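Local coordinates for choline binding protein PCPA (Streptococcus pneumoniae, PDB 4CP6) that is a choline-binding surface protein and vaccine antigen of the pneumococcus, whose leucine-rich repeat region probably serves recognition or adhesion, at residues G359-L364 / A384-V389; A310-L315 / V333-P338. One frame throughout, in Å; residues are numbered along the deposited sequence.

Contact 1 of 2, residues G359-L364 / A384-V389; sequences GVLDSL and AIPETV
Apolar side chains from L361, L364, I385, P386 and V389 make the direct contact between 359-364 and 384-389, while waters bridge backbone polar atoms and, at one point, the T388 hydroxyl. The closest approach of apolar side chains is that of L361 CD1 to the methyl I385 CG2, 3.7 Å. I385 takes the less common rotamer with CG1 between its backbone N and carbonyl carbon (chi1 64°), which leaves the branch CG2 to face the leucine. Next to this pair the P386 ring packs on L361, its CG 3.9 Å from L361 O and its CD facing L361 CB. L364 and V389 form the second apolar pair, with their side chains crossing at a slant. V389 turns both methyls to the leucine branch point, and its CG2 also comes within 3.4 Å of L364 O.

The polar part is carried by three waters. One donates to both G359 O and A384 O, the latter 2.8 Å from the water. A second accepts from G359 N and donates to the same A384 O, so two waters grip this carbonyl. The third bridges L364 O, 2.6 Å away, and T388 OG1, linking the last residue of one turn to the third residue of the other.

Each segment closes on itself through a type I beta turn, L361 to L364 and P386 to V389, sealed by L364 N to L361 O at 3.1 Å and V389 N to P386 O. I385 and V389 also pack on I367 of strand 366-369, while L361 touches L337 of the preceding coil. Stacked loops and turns that bury leucine, isoleucine and valine and lead into parallel strands are characteristic of successive coils of a leucine-rich repeat solenoid, here of the BspA type.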
loop_
_atom_site.group_PDB
_atom_site.type_symbol
_atom_site.label_atom_id
_atom_site.label_comp_id
_atom_site.label_asym_id
_atom_site.label_seq_id
_atom_site.Cartn_x
_atom_site.Cartn_y
_atom_site.Cartn_z
ATOM N N GLY A 359 16.460 3.141 17.407
ATOM C CA GLY A 359 15.370 2.304 17.888
ATOM C C GLY A 359 15.813 1.133 18.732
ATOM O O GLY A 359 16.918 1.120 19.268
ATOM N N VAL A 360 14.933 0.139 18.878
ATOM C CA VAL A 360 15.242 -1.013 19.729
ATOM C C VAL A 360 16.363 -1.827 19.099
ATOM O O VAL A 360 16.215 -2.336 17.982
ATOM C CB VAL A 360 13.974 -1.855 20.047
ATOM C CG1 VAL A 360 14.345 -3.128 20.797
ATOM C CG2 VAL A 360 12.976 -1.035 20.868
ATOM N N LEU A 361 17.475 -1.970 19.821
ATOM C CA LEU A 361 18.662 -2.674 19.355
ATOM C C LEU A 361 19.254 -3.478 20.521
ATOM O O LEU A 361 20.464 -3.486 20.730
ATOM C CB LEU A 361 19.702 -1.648 18.801
ATOM C CG LEU A 361 19.267 -0.883 17.547
ATOM C CD1 LEU A 361 20.149 0.317 17.314
ATOM C CD2 LEU A 361 19.241 -1.811 16.310
ATOM N N ASP A 362 18.384 -4.223 21.201
ATOM C CA ASP A 362 18.744 -4.968 22.411
ATOM C C ASP A 362 19.875 -5.961 22.282
ATOM O O ASP A 362 20.600 -6.202 23.260
ATOM C CB ASP A 362 17.514 -5.695 22.957
ATOM C CG ASP A 362 16.457 -4.790 23.564
ATOM O OD1 ASP A 362 16.747 -3.594 23.781
ATOM O OD2 ASP A 362 15.344 -5.281 23.834
ATOM N N SER A 363 20.035 -6.563 21.105
ATOM C CA SER A 363 21.029 -7.610 20.899
ATOM C C SER A 363 22.300 -7.124 20.213
ATOM O O SER A 363 23.214 -7.914 19.972
ATOM C CB SER A 363 20.420 -8.753 20.090
ATOM O OG SER A 363 19.217 -9.250 20.647
ATOM N N LEU A 364 22.350 -5.800 19.834
ATOM C CA LEU A 364 23.453 -5.314 19.040
ATOM C C LEU A 364 24.729 -5.325 19.814
ATOM O O LEU A 364 24.870 -4.562 20.777
ATOM C CB LEU A 364 23.148 -3.930 18.407
ATOM C CG LEU A 364 24.157 -3.406 17.389
ATOM C CD1 LEU A 364 24.407 -4.397 16.239
ATOM C CD2 LEU A 364 23.711 -2.046 16.845
ATOM N N ALA A 384 21.896 6.359 17.338
ATOM C CA ALA A 384 21.200 6.474 18.606
ATOM C C ALA A 384 21.114 5.034 19.071
ATOM O O ALA A 384 20.146 4.302 18.784
ATOM C CB ALA A 384 19.820 7.096 18.445
ATOM N N ILE A 385 22.215 4.578 19.682
ATOM C CA ILE A 385 22.393 3.170 20.002
ATOM C C ILE A 385 22.819 2.946 21.453
ATOM O O ILE A 385 23.319 3.876 22.104
ATOM C CB ILE A 385 23.463 2.565 19.042
ATOM C CG1 ILE A 385 24.866 3.209 19.232
ATOM C CG2 ILE A 385 23.006 2.660 17.570
ATOM C CD1 ILE A 385 25.998 2.493 18.459
ATOM N N PRO A 386 22.706 1.702 21.965
ATOM C CA PRO A 386 23.177 1.436 23.334
ATOM C C PRO A 386 24.684 1.679 23.457
ATOM O O PRO A 386 25.473 1.411 22.524
ATOM C CB PRO A 386 22.819 -0.035 23.541
ATOM C CG PRO A 386 21.653 -0.276 22.585
ATOM C CD PRO A 386 22.083 0.499 21.368
ATOM N N GLU A 387 25.115 2.181 24.633
ATOM C CA GLU A 387 26.533 2.430 24.872
ATOM C C GLU A 387 27.361 1.143 24.866
ATOM O O GLU A 387 28.583 1.193 24.704
ATOM C CB GLU A 387 26.717 3.209 26.174
ATOM C CG GLU A 387 28.138 3.688 26.389
ATOM C CD GLU A 387 28.212 4.690 27.517
ATOM O OE1 GLU A 387 28.321 4.247 28.682
ATOM O OE2 GLU A 387 28.042 5.901 27.249
ATOM N N THR A 388 26.690 -0.017 25.047
ATOM C CA THR A 388 27.391 -1.310 25.069
ATOM C C THR A 388 27.826 -1.799 23.687
ATOM O O THR A 388 28.614 -2.743 23.588
ATOM C CB THR A 388 26.510 -2.347 25.719
ATOM O OG1 THR A 388 25.228 -2.296 25.097
ATOM C CG2 THR A 388 26.391 -2.130 27.218
ATOM N N VAL A 389 27.308 -1.197 22.610
ATOM C CA VAL A 389 27.709 -1.632 21.278
ATOM C C VAL A 389 29.196 -1.319 21.092
ATOM O O VAL A 389 29.641 -0.218 21.421
ATOM C CB VAL A 389 26.865 -0.927 20.180
ATOM C CG1 VAL A 389 27.323 -1.357 18.779
ATOM C CG2 VAL A 389 25.373 -1.223 20.351
HETATM O O HOH W 1 19.073 2.265 20.434
HETATM O O HOH W 2 17.144 5.157 19.476
HETATM O O HOH W 3 25.387 -4.303 23.273
#

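Contact 2 of 2, residues A310-L315 / V333-P338; sequences AFYGNL and VMNGLP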
loop_
_atom_site.group_PDB
_atom_site.type_symbol
_atom_site.label_atom_id
_atom_site.label_comp_id
_atom_site.label_asym_id
_atom_site.label_seq_id
_atom_site.Cartn_x
_atom_site.Cartn_y
_atom_site.Cartn_z
ATOM N N ALA A 310 13.632 0.868 5.311
ATOM C CA ALA A 310 13.623 -0.418 4.599
ATOM C C ALA A 310 13.753 -1.583 5.610
ATOM O O ALA A 310 13.143 -2.630 5.420
ATOM C CB ALA A 310 14.784 -0.474 3.604
ATOM N N PHE A 311 14.568 -1.396 6.659
ATOM C CA PHE A 311 14.777 -2.366 7.729
ATOM C C PHE A 311 14.137 -1.769 8.964
ATOM O O PHE A 311 14.725 -0.902 9.614
ATOM C CB PHE A 311 16.275 -2.634 7.937
ATOM C CG PHE A 311 16.901 -3.285 6.728
ATOM C CD1 PHE A 311 16.715 -4.638 6.476
ATOM C CD2 PHE A 311 17.686 -2.552 5.860
ATOM C CE1 PHE A 311 17.313 -5.249 5.369
ATOM C CE2 PHE A 311 18.269 -3.164 4.737
ATOM C CZ PHE A 311 18.090 -4.507 4.521
ATOM N N TYR A 312 12.919 -2.194 9.265
ATOM C CA TYR A 312 12.126 -1.591 10.335
ATOM C C TYR A 312 11.268 -2.651 10.957
ATOM O O TYR A 312 10.426 -3.234 10.291
ATOM C CB TYR A 312 11.234 -0.524 9.688
ATOM C CG TYR A 312 10.286 0.237 10.585
ATOM C CD1 TYR A 312 10.653 0.599 11.879
ATOM C CD2 TYR A 312 9.062 0.695 10.101
ATOM C CE1 TYR A 312 9.834 1.409 12.662
ATOM C CE2 TYR A 312 8.222 1.487 10.885
ATOM C CZ TYR A 312 8.611 1.834 12.168
ATOM O OH TYR A 312 7.795 2.636 12.953
ATOM N N GLY A 313 11.479 -2.918 12.232
ATOM C CA GLY A 313 10.658 -3.915 12.918
ATOM C C GLY A 313 10.934 -5.344 12.494
ATOM O O GLY A 313 10.052 -6.215 12.609
ATOM N N ASN A 314 12.149 -5.624 11.997
ATOM C CA ASN A 314 12.531 -6.987 11.629
ATOM C C ASN A 314 12.933 -7.726 12.914
ATOM O O ASN A 314 14.112 -7.771 13.291
ATOM C CB ASN A 314 13.647 -6.985 10.626
ATOM C CG ASN A 314 13.205 -6.310 9.358
ATOM O OD1 ASN A 314 12.342 -6.837 8.612
ATOM N ND2 ASN A 314 13.739 -5.157 9.106
ATOM N N LEU A 315 11.905 -8.304 13.569
ATOM C CA LEU A 315 12.025 -8.898 14.907
ATOM C C LEU A 315 13.036 -10.031 15.022
ATOM O O LEU A 315 13.534 -10.269 16.138
ATOM C CB LEU A 315 10.659 -9.359 15.407
ATOM C CG LEU A 315 9.537 -8.322 15.468
ATOM C CD1 LEU A 315 8.271 -8.936 16.088
ATOM C CD2 LEU A 315 9.956 -7.069 16.261
ATOM N N VAL A 333 17.039 4.449 7.915
ATOM C CA VAL A 333 17.132 3.268 7.083
ATOM C C VAL A 333 17.058 1.981 7.912
ATOM O O VAL A 333 16.531 0.977 7.415
ATOM C CB VAL A 333 18.359 3.331 6.161
ATOM C CG1 VAL A 333 19.660 3.376 6.967
ATOM C CG2 VAL A 333 18.359 2.154 5.196
ATOM N N MET A 334 17.607 1.995 9.159
ATOM C CA MET A 334 17.574 0.818 10.044
ATOM C C MET A 334 17.011 1.243 11.384
ATOM O O MET A 334 17.626 2.053 12.105
ATOM C CB MET A 334 18.975 0.225 10.240
ATOM C CG MET A 334 19.566 -0.377 8.960
ATOM S SD MET A 334 21.330 -0.782 9.152
ATOM C CE MET A 334 22.059 0.882 9.096
ATOM N N ASN A 335 15.871 0.689 11.752
ATOM C CA ASN A 335 15.281 1.065 13.035
ATOM C C ASN A 335 14.509 -0.131 13.596
ATOM O O ASN A 335 13.697 -0.739 12.884
ATOM C CB ASN A 335 14.349 2.295 12.896
ATOM C CG ASN A 335 13.620 2.658 14.183
ATOM O OD1 ASN A 335 12.671 1.978 14.587
ATOM N ND2 ASN A 335 14.064 3.703 14.882
ATOM N N GLY A 336 14.683 -0.414 14.878
ATOM C CA GLY A 336 13.875 -1.435 15.552
ATOM C C GLY A 336 14.186 -2.838 15.084
ATOM O O GLY A 336 13.366 -3.490 14.403
ATOM N N LEU A 337 15.396 -3.284 15.415
ATOM C CA LEU A 337 15.966 -4.584 15.002
ATOM C C LEU A 337 16.456 -5.288 16.269
ATOM O O LEU A 337 17.644 -5.278 16.574
ATOM C CB LEU A 337 17.103 -4.348 13.998
ATOM C CG LEU A 337 16.706 -3.457 12.771
ATOM C CD1 LEU A 337 17.876 -3.030 11.971
ATOM C CD2 LEU A 337 15.636 -4.128 11.903
ATOM N N PRO A 338 15.475 -5.819 17.053
ATOM C CA PRO A 338 15.815 -6.286 18.407
ATOM C C PRO A 338 16.699 -7.513 18.533
ATOM O O PRO A 338 17.204 -7.764 19.650
ATOM C CB PRO A 338 14.468 -6.527 19.050
ATOM C CG PRO A 338 13.507 -6.786 17.893
ATOM C CD PRO A 338 14.014 -5.851 16.813
#
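F311 and its neighbours are joined to 333-338 by the backbone hydrogen bonds of a short parallel strand pair, 311-312 with 334-335. N335 N donates to F311 O at 2.9 Å, and F311 N makes a longer bond of 3.2 Å to V333 O; both are close to straight. G313 N then donates to N335 O at 3.2 Å, with a weak second bond to G336 O. A CA-H...O contact runs alongside, Y312 CA lying 3.1 Å from N335 O with an angle of 162° at the hydrogen.

Y312 and N335 rise side by side from one face of the strands, ring and amide planes 67° apart. Both have CG anti to the backbone N, which points them the same way and brings Y312 CE1 to 3.5 Å from N335 OD1. The amide nitrogen of N335 is bound by S358 OG of the next strand. On the other face F311 CB packs on M334 CG at 4.1 Å, and the F311 ring also meets that of F288. Further along, L337 CD2 reaches N314 CB at 3.7 Å, and L315 CD2 touches P338 CG.

With all hydrogen bonds between the segments made by the backbone, the side chains are divided into an apolar inner face of F311 and M334 and a more polar, partly exposed face of Y312 and N335.

Contact 2 comes first along the chain and closes before contact 1 opens; their centres lie about 12 Å apart on the same side of the chain's centre, within one BspA-type leucine-rich repeat region. Strands 311-312 and 334-335 belong to a three-strand parallel sheet that ends with 357-358, and contact 1 begins directly after this last strand. The two meet through 333-338 and 359-364: S363 OG probably bonds to P338 O at 2.7 Å, L337 N to V360 O, and V360 packs on P338. Contact 2 thus joins two coils and contact 1 the next two, continuing the parallel stacking of the solenoid toward its C-terminal end.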